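Local coordinates for mandelate racemase/muconate lactonizing enzyme (Jannaschia sp., PDB 4J3Z), which is of unknown specificity but probably abstracts the proton next to a substrate carboxylate, as other members of the enolase superfamily do, at residues A305-H310 with V326-L331; I126-Y131 with L332-I337; P113-L118 with N321-V326. One frame throughout, in Å; residues are numbered along the deposited sequence.

Contact 1 (A305-H310 with V326-L331)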
ATOM      1  N   ALA D 305     -12.589   8.373 -15.354  1.00 23.08           N
ATOM      2  CA  ALA D 305     -13.099   9.687 -14.964  1.00 22.59           C
ATOM      3  C   ALA D 305     -13.706  10.437 -16.148  1.00 22.54           C
ATOM      4  O   ALA D 305     -13.573  10.003 -17.297  1.00 22.23           O
ATOM      5  CB  ALA D 305     -11.992  10.511 -14.315  1.00 22.00           C
ATOM      6  N   GLN D 306     -14.346  11.574 -15.858  1.00 22.91           N
ATOM      7  CA  GLN D 306     -15.032  12.394 -16.869  1.00 22.84           C
ATOM      8  C   GLN D 306     -14.548  13.851 -16.862  1.00 22.25           C
ATOM      9  O   GLN D 306     -13.964  14.318 -15.873  1.00 22.18           O
ATOM     10  CB  GLN D 306     -16.549  12.359 -16.636  1.00 23.79           C
ATOM     11  CG  GLN D 306     -17.205  11.017 -16.918  1.00 25.54           C
ATOM     12  CD  GLN D 306     -18.702  11.021 -16.637  1.00 25.95           C
ATOM     13  OE1 GLN D 306     -19.138  11.309 -15.525  1.00 26.76           O
ATOM     14  NE2 GLN D 306     -19.493  10.695 -17.647  1.00 25.31           N
ATOM     15  N   LEU D 307     -14.823  14.568 -17.955  1.00 21.81           N
ATOM     16  CA  LEU D 307     -14.420  15.972 -18.108  1.00 22.36           C
ATOM     17  C   LEU D 307     -15.586  16.957 -18.070  1.00 23.26           C
ATOM     18  O   LEU D 307     -16.607  16.757 -18.745  1.00 23.53           O
ATOM     19  CB  LEU D 307     -13.659  16.169 -19.411  1.00 22.87           C
ATOM     20  CG  LEU D 307     -13.085  17.569 -19.624  1.00 23.18           C
ATOM     21  CD1 LEU D 307     -11.626  17.602 -19.182  1.00 23.55           C
ATOM     22  CD2 LEU D 307     -13.239  17.990 -21.080  1.00 22.40           C
ATOM     23  N   ALA D 308     -15.416  18.031 -17.299  1.00 23.43           N
ATOM     24  CA  ALA D 308     -16.453  19.053 -17.150  1.00 23.91           C
ATOM     25  C   ALA D 308     -15.862  20.462 -17.231  1.00 23.23           C
ATOM     26  O   ALA D 308     -15.701  21.129 -16.199  1.00 23.09           O
ATOM     27  CB  ALA D 308     -17.196  18.858 -15.831  1.00 23.86           C
ATOM     28  N   PRO D 309     -15.555  20.933 -18.457  1.00 21.90           N
ATOM     29  CA  PRO D 309     -14.808  22.189 -18.579  1.00 22.36           C
ATOM     30  C   PRO D 309     -15.457  23.325 -17.802  1.00 23.95           C
ATOM     31  O   PRO D 309     -16.649  23.613 -17.987  1.00 24.67           O
ATOM     32  CB  PRO D 309     -14.810  22.478 -20.085  1.00 22.06           C
ATOM     33  CG  PRO D 309     -15.141  21.189 -20.742  1.00 21.55           C
ATOM     34  CD  PRO D 309     -15.955  20.394 -19.766  1.00 21.62           C
ATOM     35  N   HIS D 310     -14.660  23.932 -16.923  1.00 24.02           N
ATOM     36  CA  HIS D 310     -15.045  25.058 -16.082  1.00 23.60           C
ATOM     37  C   HIS D 310     -15.297  26.329 -16.892  1.00 24.34           C
ATOM     38  O   HIS D 310     -14.702  26.519 -17.953  1.00 24.69           O
ATOM     39  CB  HIS D 310     -13.913  25.298 -15.081  1.00 24.23           C
ATOM     40  CG  HIS D 310     -14.087  26.518 -14.234  1.00 24.60           C
ATOM     41  ND1 HIS D 310     -13.558  27.743 -14.578  1.00 24.29           N
ATOM     42  CD2 HIS D 310     -14.713  26.694 -13.047  1.00 24.58           C
ATOM     43  CE1 HIS D 310     -13.857  28.625 -13.642  1.00 24.44           C
ATOM     44  NE2 HIS D 310     -14.550  28.013 -12.699  1.00 24.86           N
ATOM     45  N   VAL D 326     -16.733  18.848 -27.681  1.00 24.75           N
ATOM     46  CA  VAL D 326     -17.272  18.124 -28.829  1.00 24.70           C
ATOM     47  C   VAL D 326     -16.493  16.835 -29.062  1.00 25.02           C
ATOM     48  O   VAL D 326     -17.061  15.811 -29.462  1.00 24.74           O
ATOM     49  CB  VAL D 326     -17.244  18.982 -30.106  1.00 23.81           C
ATOM     50  CG1 VAL D 326     -17.685  18.165 -31.315  1.00 23.67           C
ATOM     51  CG2 VAL D 326     -18.135  20.201 -29.945  1.00 24.34           C
ATOM     52  N   SER D 327     -15.195  16.908 -28.770  1.00 25.27           N
ATOM     53  CA  SER D 327     -14.218  15.909 -29.162  1.00 25.77           C
ATOM     54  C   SER D 327     -13.973  14.772 -28.161  1.00 27.42           C
ATOM     55  O   SER D 327     -13.330  13.771 -28.520  1.00 27.83           O
ATOM     56  CB  SER D 327     -12.901  16.613 -29.471  1.00 26.15           C
ATOM     57  OG  SER D 327     -12.521  17.453 -28.394  1.00 25.43           O
ATOM     58  N   CYS D 328     -14.474  14.916 -26.929  1.00 27.62           N
ATOM     59  CA  CYS D 328     -14.190  13.951 -25.852  1.00 27.80           C
ATOM     60  C   CYS D 328     -15.346  12.976 -25.589  1.00 29.95           C
ATOM     61  O   CYS D 328     -16.465  13.405 -25.270  1.00 30.91           O
ATOM     62  CB  CYS D 328     -13.825  14.664 -24.544  1.00 27.18           C
ATOM     63  SG  CYS D 328     -12.402  15.790 -24.583  1.00 26.10           S
ATOM     64  N   PRO D 329     -15.078  11.657 -25.730  1.00 28.69           N
ATOM     65  CA  PRO D 329     -16.035  10.598 -25.375  1.00 27.54           C
ATOM     66  C   PRO D 329     -16.451  10.627 -23.912  1.00 27.55           C
ATOM     67  O   PRO D 329     -17.556  10.177 -23.572  1.00 28.52           O
ATOM     68  CB  PRO D 329     -15.255   9.311 -25.675  1.00 27.46           C
ATOM     69  CG  PRO D 329     -14.334   9.707 -26.791  1.00 27.79           C
ATOM     70  CD  PRO D 329     -13.920  11.121 -26.473  1.00 27.49           C
ATOM     71  N   ASN D 330     -15.578  11.162 -23.063  1.00 26.57           N
ATOM     72  CA  ASN D 330     -15.789  11.188 -21.617  1.00 24.98           C
ATOM     73  C   ASN D 330     -16.346  12.517 -21.098  1.00 24.43           C
ATOM     74  O   ASN D 330     -16.350  12.764 -19.895  1.00 23.95           O
ATOM     75  CB  ASN D 330     -14.488  10.837 -20.882  1.00 24.37           C
ATOM     76  CG  ASN D 330     -13.379  11.832 -21.152  1.00 24.05           C
ATOM     77  OD1 ASN D 330     -13.283  12.387 -22.244  1.00 23.77           O
ATOM     78  ND2 ASN D 330     -12.533  12.065 -20.154  1.00 24.27           N
ATOM     79  N   LEU D 331     -16.817  13.369 -22.003  1.00 24.84           N
ATOM     80  CA  LEU D 331     -17.419  14.634 -21.594  1.00 24.72           C
ATOM     81  C   LEU D 331     -18.713  14.419 -20.811  1.00 24.50           C
ATOM     82  O   LEU D 331     -19.615  13.724 -21.272  1.00 23.93           O
ATOM     83  CB  LEU D 331     -17.713  15.522 -22.805  1.00 24.71           C
ATOM     84  CG  LEU D 331     -18.212  16.916 -22.402  1.00 24.06           C
ATOM     85  CD1 LEU D 331     -17.039  17.864 -22.180  1.00 24.06           C
ATOM     86  CD2 LEU D 331     -19.164  17.460 -23.444  1.00 23.76           C
TER
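L307 N donates a hydrogen bond to N330 O, 3.1 Å away and nearly straight at 164°. The donor does not sit on a lone pair but lies above the carbonyl plane, 40° out of it. Q306 CB rests against the same N330 O at 3.3 Å. L331 and L307 carry the apolar contact. The CB of L331 points away from 305-310, but with CG anti to the backbone N (chi1 -174°) the CD1 methyl comes back to the strand. That CD1 meets P309 CD at 3.7 Å, the two side chains crossing at about a right angle. L307 CD2 approaches L331 CD1 at 4.0 Å and also reaches C328 SG at 4.2 Å. A type I turn from C328 to L331 sets these groups in place, closed by L331 N to C328 O at 3.3 Å. N123 ND2 also bonds to C328 O. N330 ND2 lies beside A305 and makes a weak hydrogen bond to A297 O.

The contact closes a beta-alpha-beta unit, in which helix 315-327 returns the chain beside strand 306-307. Q306 and A308 bond through their backbones to L280, so strand 279-280 lies along the other edge. Helix 290-302 packs on A305, C328 and N330. I126 of strand 125-131 touches L331.

Contact 2 (I126-Y131 with L332-I337)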
ATOM      1  N   ILE D 126     -23.838  18.889 -26.979  1.00 29.02           N
ATOM      2  CA  ILE D 126     -23.094  18.816 -25.728  1.00 27.00           C
ATOM      3  C   ILE D 126     -23.954  19.278 -24.560  1.00 25.56           C
ATOM      4  O   ILE D 126     -24.605  20.328 -24.633  1.00 25.15           O
ATOM      5  CB  ILE D 126     -21.765  19.606 -25.855  1.00 26.68           C
ATOM      6  CG1 ILE D 126     -20.632  18.659 -26.249  1.00 26.53           C
ATOM      7  CG2 ILE D 126     -21.412  20.368 -24.593  1.00 26.96           C
ATOM      8  CD1 ILE D 126     -20.543  18.400 -27.733  1.00 26.85           C
ATOM      9  N   ARG D 127     -23.967  18.474 -23.496  1.00 24.69           N
ATOM     10  CA  ARG D 127     -24.790  18.747 -22.324  1.00 23.91           C
ATOM     11  C   ARG D 127     -24.223  19.929 -21.571  1.00 24.73           C
ATOM     12  O   ARG D 127     -22.999  20.051 -21.426  1.00 26.87           O
ATOM     13  CB  ARG D 127     -24.886  17.520 -21.418  1.00 24.07           C
ATOM     14  CG  ARG D 127     -25.995  17.598 -20.374  1.00 24.44           C
ATOM     15  CD  ARG D 127     -26.101  16.300 -19.594  1.00 24.68           C
ATOM     16  NE  ARG D 127     -26.642  16.495 -18.254  1.00 24.39           N
ATOM     17  CZ  ARG D 127     -26.503  15.622 -17.260  1.00 25.12           C
ATOM     18  NH1 ARG D 127     -25.828  14.491 -17.454  1.00 24.84           N
ATOM     19  NH2 ARG D 127     -27.030  15.883 -16.067  1.00 25.64           N
ATOM     20  N   ALA D 128     -25.114  20.809 -21.118  1.00 23.75           N
ATOM     21  CA  ALA D 128     -24.730  22.059 -20.465  1.00 23.13           C
ATOM     22  C   ALA D 128     -25.477  22.275 -19.153  1.00 24.01           C
ATOM     23  O   ALA D 128     -26.636  21.872 -19.009  1.00 23.35           O
ATOM     24  CB  ALA D 128     -24.984  23.228 -21.405  1.00 22.35           C
ATOM     25  N   TYR D 129     -24.810  22.915 -18.198  1.00 25.04           N
ATOM     26  CA  TYR D 129     -25.485  23.383 -16.986  1.00 25.84           C
ATOM     27  C   TYR D 129     -25.248  24.869 -16.759  1.00 27.28           C
ATOM     28  O   TYR D 129     -24.642  25.536 -17.592  1.00 28.32           O
ATOM     29  CB  TYR D 129     -25.055  22.575 -15.762  1.00 26.17           C
ATOM     30  CG  TYR D 129     -23.629  22.817 -15.280  1.00 26.73           C
ATOM     31  CD1 TYR D 129     -23.334  23.849 -14.384  1.00 26.57           C
ATOM     32  CD2 TYR D 129     -22.583  21.996 -15.700  1.00 25.89           C
ATOM     33  CE1 TYR D 129     -22.042  24.055 -13.933  1.00 26.96           C
ATOM     34  CE2 TYR D 129     -21.291  22.194 -15.251  1.00 26.40           C
ATOM     35  CZ  TYR D 129     -21.025  23.220 -14.365  1.00 27.20           C
ATOM     36  OH  TYR D 129     -19.740  23.423 -13.922  1.00 27.75           O
ATOM     37  N   THR D 130     -25.734  25.376 -15.627  1.00 27.76           N
ATOM     38  CA  THR D 130     -25.550  26.773 -15.247  1.00 27.81           C
ATOM     39  C   THR D 130     -25.557  26.934 -13.713  1.00 28.70           C
ATOM     40  O   THR D 130     -26.002  26.044 -12.989  1.00 28.88           O
ATOM     41  CB  THR D 130     -26.636  27.653 -15.906  1.00 28.14           C
ATOM     42  OG1 THR D 130     -26.453  29.027 -15.547  1.00 27.64           O
ATOM     43  CG2 THR D 130     -28.029  27.193 -15.500  1.00 28.39           C
ATOM     44  N   TYR D 131     -25.031  28.057 -13.223  1.00 28.97           N
ATOM     45  CA  TYR D 131     -25.289  28.481 -11.845  1.00 29.58           C
ATOM     46  C   TYR D 131     -26.782  28.810 -11.705  1.00 28.71           C
ATOM     47  O   TYR D 131     -27.471  28.979 -12.710  1.00 27.59           O
ATOM     48  CB  TYR D 131     -24.457  29.717 -11.492  1.00 30.23           C
ATOM     49  CG  TYR D 131     -23.328  29.486 -10.512  1.00 31.90           C
ATOM     50  CD1 TYR D 131     -23.582  29.334  -9.148  1.00 32.32           C
ATOM     51  CD2 TYR D 131     -21.993  29.455 -10.946  1.00 32.63           C
ATOM     52  CE1 TYR D 131     -22.549  29.130  -8.245  1.00 33.45           C
ATOM     53  CE2 TYR D 131     -20.952  29.265 -10.050  1.00 32.63           C
ATOM     54  CZ  TYR D 131     -21.235  29.094  -8.702  1.00 33.84           C
ATOM     55  OH  TYR D 131     -20.207  28.898  -7.806  1.00 34.91           O
ATOM     56  N   LEU D 332     -18.795  15.015 -19.625  1.00 25.26           N
ATOM     57  CA  LEU D 332     -20.050  15.034 -18.882  1.00 25.85           C
ATOM     58  C   LEU D 332     -20.889  16.280 -19.222  1.00 27.31           C
ATOM     59  O   LEU D 332     -22.022  16.148 -19.690  1.00 28.63           O
ATOM     60  CB  LEU D 332     -19.799  14.908 -17.383  1.00 25.50           C
ATOM     61  CG  LEU D 332     -21.015  14.982 -16.463  1.00 25.28           C
ATOM     62  CD1 LEU D 332     -21.951  13.794 -16.634  1.00 24.27           C
ATOM     63  CD2 LEU D 332     -20.540  15.111 -15.028  1.00 25.04           C
ATOM     64  N   MET D 333     -20.336  17.475 -18.999  1.00 26.69           N
ATOM     65  CA  MET D 333     -21.032  18.733 -19.322  1.00 27.17           C
ATOM     66  C   MET D 333     -20.128  19.953 -19.266  1.00 28.63           C
ATOM     67  O   MET D 333     -19.190  20.008 -18.469  1.00 28.92           O
ATOM     68  CB  MET D 333     -22.244  18.962 -18.400  1.00 28.31           C
ATOM     69  CG  MET D 333     -21.927  18.957 -16.908  1.00 28.63           C
ATOM     70  SD  MET D 333     -23.383  18.937 -15.846  1.00 28.06           S
ATOM     71  CE  MET D 333     -23.684  17.181 -15.699  1.00 28.13           C
ATOM     72  N   VAL D 334     -20.421  20.929 -20.127  1.00 29.24           N
ATOM     73  CA  VAL D 334     -19.817  22.259 -20.056  1.00 27.83           C
ATOM     74  C   VAL D 334     -20.589  23.157 -19.079  1.00 26.92           C
ATOM     75  O   VAL D 334     -21.815  23.168 -19.081  1.00 26.06           O
ATOM     76  CB  VAL D 334     -19.788  22.963 -21.436  1.00 28.07           C
ATOM     77  CG1 VAL D 334     -18.776  22.313 -22.368  1.00 27.19           C
ATOM     78  CG2 VAL D 334     -21.174  22.990 -22.073  1.00 29.51           C
ATOM     79  N   GLU D 335     -19.853  23.883 -18.235  1.00 27.33           N
ATOM     80  CA  GLU D 335     -20.401  24.969 -17.414  1.00 26.76           C
ATOM     81  C   GLU D 335     -20.693  26.140 -18.322  1.00 27.63           C
ATOM     82  O   GLU D 335     -19.849  26.495 -19.157  1.00 28.33           O
ATOM     83  CB  GLU D 335     -19.374  25.401 -16.367  1.00 25.82           C
ATOM     84  CG  GLU D 335     -19.845  26.450 -15.366  1.00 25.76           C
ATOM     85  CD  GLU D 335     -18.850  26.656 -14.229  1.00 25.86           C
ATOM     86  OE1 GLU D 335     -17.625  26.646 -14.488  1.00 25.39           O
ATOM     87  OE2 GLU D 335     -19.286  26.820 -13.070  1.00 25.25           O
ATOM     88  N   ALA D 336     -21.872  26.744 -18.181  1.00 26.95           N
ATOM     89  CA  ALA D 336     -22.228  27.874 -19.056  1.00 27.44           C
ATOM     90  C   ALA D 336     -22.597  29.142 -18.291  1.00 26.94           C
ATOM     91  O   ALA D 336     -23.099  29.067 -17.177  1.00 28.04           O
ATOM     92  CB  ALA D 336     -23.353  27.479 -20.006  1.00 27.33           C
ATOM     93  N   ILE D 337     -22.280  30.293 -18.807  1.00 26.78           N
ATOM     94  CA  ILE D 337     -22.937  31.515 -18.383  1.00 27.11           C
ATOM     95  C   ILE D 337     -23.534  32.279 -19.573  1.00 27.69           C
ATOM     96  O   ILE D 337     -22.836  32.874 -20.346  1.00 27.11           O
ATOM     97  CB  ILE D 337     -22.033  32.442 -17.590  1.00 26.67           C
ATOM     98  CG1 ILE D 337     -20.967  31.686 -16.869  1.00 25.47           C
ATOM     99  CG2 ILE D 337     -22.836  33.089 -16.528  1.00 27.42           C
ATOM    100  CD1 ILE D 337     -20.090  32.513 -15.990  1.00 24.81           C
TER
HETATM  101  O   HOH W   1     -22.948  29.572 -14.529  1.00 23.14           O
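The ring of Y129 folds across the neighbouring strand and lays one face over the backbone of E335. E335 CA sits 3.8 Å from the ring centroid and 21° off its normal, a CH-pi contact offset toward the rim. Y129 CG stands between its own backbone N and carbonyl carbon (chi1 71°), a torsion that carries the ring across to E335. M333 adds a Met-aromatic contact, its SD 4.3 Å from the Y129 centroid and oblique to the ring. The next atom of that chain has another partner: M333 CE lies over one face of the R127 guanidinium, 3.5 Å above the plane and over its centre. R127 NH2 keeps its salt bridge with D205.

Strands 125-131 and 334-336 are parallel neighbours, and their pairing joins the first strand of the enolase-type (beta/alpha)7-beta barrel to the last. V334 N bonds to R127 O at 3.0 Å. Y129 N bonds to V334 O at 3.1 Å. The next bond, A336 N to Y129 O, is weak. Beyond it a water takes over, accepting from Y131 N at 2.9 Å and donating to A336 O at 2.7 Å.

A128 and V334 point to the face opposite Y129 and E335. There V334 CG2 meets I126 CG2 at 3.6 Å, the side chains crossing at about a right angle, and W318 of helix 315-327 covers V334. On the Y129 face, W233 meets the tyrosine ring. An alanine in place of Y129 is likely to open a gap over E335 CA and leave M333 SD without this aromatic partner. The carboxylate of E335 is gripped elsewhere, OE2 by a salt bridge to K166 and OE1 by a hydrogen bond from L311 N.

Contact 3 (P113-L118 with N321-V326)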
ATOM      1  N   PRO D 113     -13.484  23.564 -38.321  1.00 31.57           N
ATOM      2  CA  PRO D 113     -13.787  24.004 -36.955  1.00 31.49           C
ATOM      3  C   PRO D 113     -12.821  23.343 -36.002  1.00 31.63           C
ATOM      4  O   PRO D 113     -12.405  22.211 -36.255  1.00 32.69           O
ATOM      5  CB  PRO D 113     -15.216  23.499 -36.722  1.00 31.83           C
ATOM      6  CG  PRO D 113     -15.368  22.334 -37.654  1.00 31.82           C
ATOM      7  CD  PRO D 113     -14.475  22.600 -38.838  1.00 31.31           C
ATOM      8  N   VAL D 114     -12.451  24.027 -34.920  1.00 31.65           N
ATOM      9  CA  VAL D 114     -11.401  23.503 -34.031  1.00 29.90           C
ATOM     10  C   VAL D 114     -11.635  22.041 -33.620  1.00 30.07           C
ATOM     11  O   VAL D 114     -10.694  21.257 -33.620  1.00 30.56           O
ATOM     12  CB  VAL D 114     -11.128  24.414 -32.812  1.00 29.36           C
ATOM     13  CG1 VAL D 114     -10.154  23.756 -31.848  1.00 29.78           C
ATOM     14  CG2 VAL D 114     -10.539  25.734 -33.268  1.00 29.85           C
ATOM     15  N   TRP D 115     -12.874  21.659 -33.303  1.00 30.11           N
ATOM     16  CA  TRP D 115     -13.113  20.271 -32.858  1.00 30.71           C
ATOM     17  C   TRP D 115     -12.629  19.219 -33.849  1.00 30.60           C
ATOM     18  O   TRP D 115     -12.176  18.153 -33.454  1.00 30.50           O
ATOM     19  CB  TRP D 115     -14.567  20.003 -32.436  1.00 30.02           C
ATOM     20  CG  TRP D 115     -15.644  20.338 -33.451  1.00 28.91           C
ATOM     21  CD1 TRP D 115     -16.477  21.412 -33.421  1.00 28.13           C
ATOM     22  CD2 TRP D 115     -16.018  19.575 -34.614  1.00 28.54           C
ATOM     23  NE1 TRP D 115     -17.337  21.378 -34.495  1.00 28.31           N
ATOM     24  CE2 TRP D 115     -17.082  20.260 -35.238  1.00 27.66           C
ATOM     25  CE3 TRP D 115     -15.560  18.382 -35.187  1.00 28.46           C
ATOM     26  CZ2 TRP D 115     -17.686  19.797 -36.412  1.00 27.59           C
ATOM     27  CZ3 TRP D 115     -16.161  17.924 -36.356  1.00 27.26           C
ATOM     28  CH2 TRP D 115     -17.210  18.630 -36.952  1.00 27.58           C
ATOM     29  N   ALA D 116     -12.690  19.549 -35.138  1.00 31.28           N
ATOM     30  CA  ALA D 116     -12.279  18.629 -36.196  1.00 30.04           C
ATOM     31  C   ALA D 116     -10.758  18.405 -36.250  1.00 29.18           C
ATOM     32  O   ALA D 116     -10.258  17.710 -37.136  1.00 28.67           O
ATOM     33  CB  ALA D 116     -12.817  19.108 -37.539  1.00 29.54           C
ATOM     34  N   MET D 117     -10.030  18.998 -35.301  1.00 28.24           N
ATOM     35  CA  MET D 117      -8.579  18.823 -35.210  1.00 26.60           C
ATOM     36  C   MET D 117      -8.185  18.139 -33.891  1.00 25.75           C
ATOM     37  O   MET D 117      -6.995  17.951 -33.584  1.00 24.01           O
ATOM     38  CB  MET D 117      -7.875  20.169 -35.383  1.00 25.82           C
ATOM     39  CG  MET D 117      -8.145  20.830 -36.731  1.00 26.17           C
ATOM     40  SD  MET D 117      -7.371  22.446 -36.944  1.00 26.88           S
ATOM     41  CE  MET D 117      -8.223  23.399 -35.688  1.00 25.89           C
ATOM     42  N   LEU D 118      -9.209  17.754 -33.129  1.00 25.76           N
ATOM     43  CA  LEU D 118      -9.034  17.139 -31.819  1.00 25.45           C
ATOM     44  C   LEU D 118      -9.705  15.769 -31.744  1.00 26.62           C
ATOM     45  O   LEU D 118      -9.919  15.237 -30.652  1.00 27.61           O
ATOM     46  CB  LEU D 118      -9.608  18.048 -30.729  1.00 25.13           C
ATOM     47  CG  LEU D 118      -9.155  19.501 -30.560  1.00 24.73           C
ATOM     48  CD1 LEU D 118     -10.127  20.200 -29.619  1.00 24.16           C
ATOM     49  CD2 LEU D 118      -7.732  19.603 -30.023  1.00 24.30           C
ATOM     50  N   ASN D 321     -13.874  25.677 -24.619  1.00 25.96           N
ATOM     51  CA  ASN D 321     -14.532  24.577 -23.899  1.00 25.12           C
ATOM     52  C   ASN D 321     -15.423  23.766 -24.811  1.00 24.91           C
ATOM     53  O   ASN D 321     -15.377  22.538 -24.794  1.00 25.30           O
ATOM     54  CB  ASN D 321     -15.424  25.100 -22.766  1.00 25.03           C
ATOM     55  CG  ASN D 321     -14.654  25.851 -21.709  1.00 25.53           C
ATOM     56  OD1 ASN D 321     -13.452  25.629 -21.516  1.00 26.07           O
ATOM     57  ND2 ASN D 321     -15.343  26.750 -21.012  1.00 24.86           N
ATOM     58  N   VAL D 322     -16.255  24.458 -25.587  1.00 24.69           N
ATOM     59  CA  VAL D 322     -17.299  23.790 -26.355  1.00 24.53           C
ATOM     60  C   VAL D 322     -16.653  22.865 -27.365  1.00 24.36           C
ATOM     61  O   VAL D 322     -17.052  21.711 -27.485  1.00 24.78           O
ATOM     62  CB  VAL D 322     -18.280  24.793 -27.007  1.00 23.65           C
ATOM     63  CG1 VAL D 322     -18.984  24.192 -28.221  1.00 23.37           C
ATOM     64  CG2 VAL D 322     -19.285  25.281 -25.979  1.00 22.49           C
ATOM     65  N   HIS D 323     -15.624  23.369 -28.040  1.00 23.42           N
ATOM     66  CA  HIS D 323     -14.898  22.612 -29.046  1.00 22.62           C
ATOM     67  C   HIS D 323     -14.147  21.417 -28.474  1.00 24.31           C
ATOM     68  O   HIS D 323     -14.177  20.334 -29.057  1.00 25.51           O
ATOM     69  CB  HIS D 323     -13.943  23.528 -29.802  1.00 21.44           C
ATOM     70  CG  HIS D 323     -14.618  24.375 -30.830  1.00 20.25           C
ATOM     71  ND1 HIS D 323     -14.796  23.961 -32.131  1.00 20.09           N
ATOM     72  CD2 HIS D 323     -15.159  25.613 -30.751  1.00 19.87           C
ATOM     73  CE1 HIS D 323     -15.414  24.910 -32.812  1.00 19.91           C
ATOM     74  NE2 HIS D 323     -15.645  25.923 -31.998  1.00 19.68           N
ATOM     75  N   LEU D 324     -13.459  21.609 -27.351  1.00 24.28           N
ATOM     76  CA  LEU D 324     -12.843  20.487 -26.644  1.00 24.63           C
ATOM     77  C   LEU D 324     -13.909  19.492 -26.200  1.00 25.31           C
ATOM     78  O   LEU D 324     -13.684  18.278 -26.215  1.00 25.92           O
ATOM     79  CB  LEU D 324     -12.023  20.974 -25.448  1.00 24.19           C
ATOM     80  CG  LEU D 324     -11.579  19.979 -24.369  1.00 24.01           C
ATOM     81  CD1 LEU D 324     -10.707  18.877 -24.934  1.00 23.99           C
ATOM     82  CD2 LEU D 324     -10.861  20.693 -23.230  1.00 23.89           C
ATOM     83  N   GLY D 325     -15.069  20.017 -25.810  1.00 25.08           N
ATOM     84  CA  GLY D 325     -16.186  19.194 -25.349  1.00 24.67           C
ATOM     85  C   GLY D 325     -16.777  18.341 -26.452  1.00 24.74           C
ATOM     86  O   GLY D 325     -17.265  17.239 -26.199  1.00 25.06           O
ATOM     87  N   VAL D 326     -16.733  18.848 -27.681  1.00 24.75           N
ATOM     88  CA  VAL D 326     -17.272  18.124 -28.829  1.00 24.70           C
ATOM     89  C   VAL D 326     -16.493  16.835 -29.062  1.00 25.02           C
ATOM     90  O   VAL D 326     -17.061  15.811 -29.462  1.00 24.74           O
ATOM     91  CB  VAL D 326     -17.244  18.982 -30.106  1.00 23.81           C
ATOM     92  CG1 VAL D 326     -17.685  18.165 -31.315  1.00 23.67           C
ATOM     93  CG2 VAL D 326     -18.135  20.201 -29.945  1.00 24.34           C
TER
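The 3-10 segment 114-117 meets the side of helix 315-327 most closely at W115 and H323, whose CA atoms are 4.8 Å apart. W115 N donates to H323 ND1 at 3.2 Å, with a bend to 142° and the donor 19° out of the imidazole plane. The other ring nitrogen, H323 NE2, bonds to L365 O. The histidine is thus held at both nitrogens, probably with its proton on NE2.

W115 CG lies between its backbone N and carbonyl carbon (chi1 55°), which turns the indole against the helix. V326 CG1 lies over one face, 4.0 Å from the centroid of the W115 five-membered ring. P113 CG covers the opposite face, 3.5 Å above the indole plane, so the ring is sandwiched. W115 NE1 bonds to P360 O. At the other end of the segment, L118 CD1 rests 4.0 Å from L324 CA. N70 of the third subunit also packs on W115.

The segment belongs to the connection between helix 89-109 and strand 125-131. Its packing beside the C-terminal half of helix 315-327, a helix of the barrel, is consistent with the enolase-superfamily fold, where the N-terminal part of the chain adjoins the barrel.

Overall arrangement
All three contacts are largely buried, and none is a surface contact. Contact 2 is nearest the centre of the chain, about 10 Å between centres, and contact 3 lies farthest out, at about 16 Å. Contacts 1 and 3 overlap at V326: contact 3 uses the last turns of helix 315-327, contact 1 the turn just after. Contact 2 takes up the strand that follows. L307 O and L332 N lie 2.9 Å apart, a probable hydrogen bond that links contacts 1 and 2. The chemistry shifts outward: parallel strand bonds with charged groups in contact 2, a single bridge with apolar side chains in contact 1, a histidine-backbone bond and a sandwiched indole in contact 3.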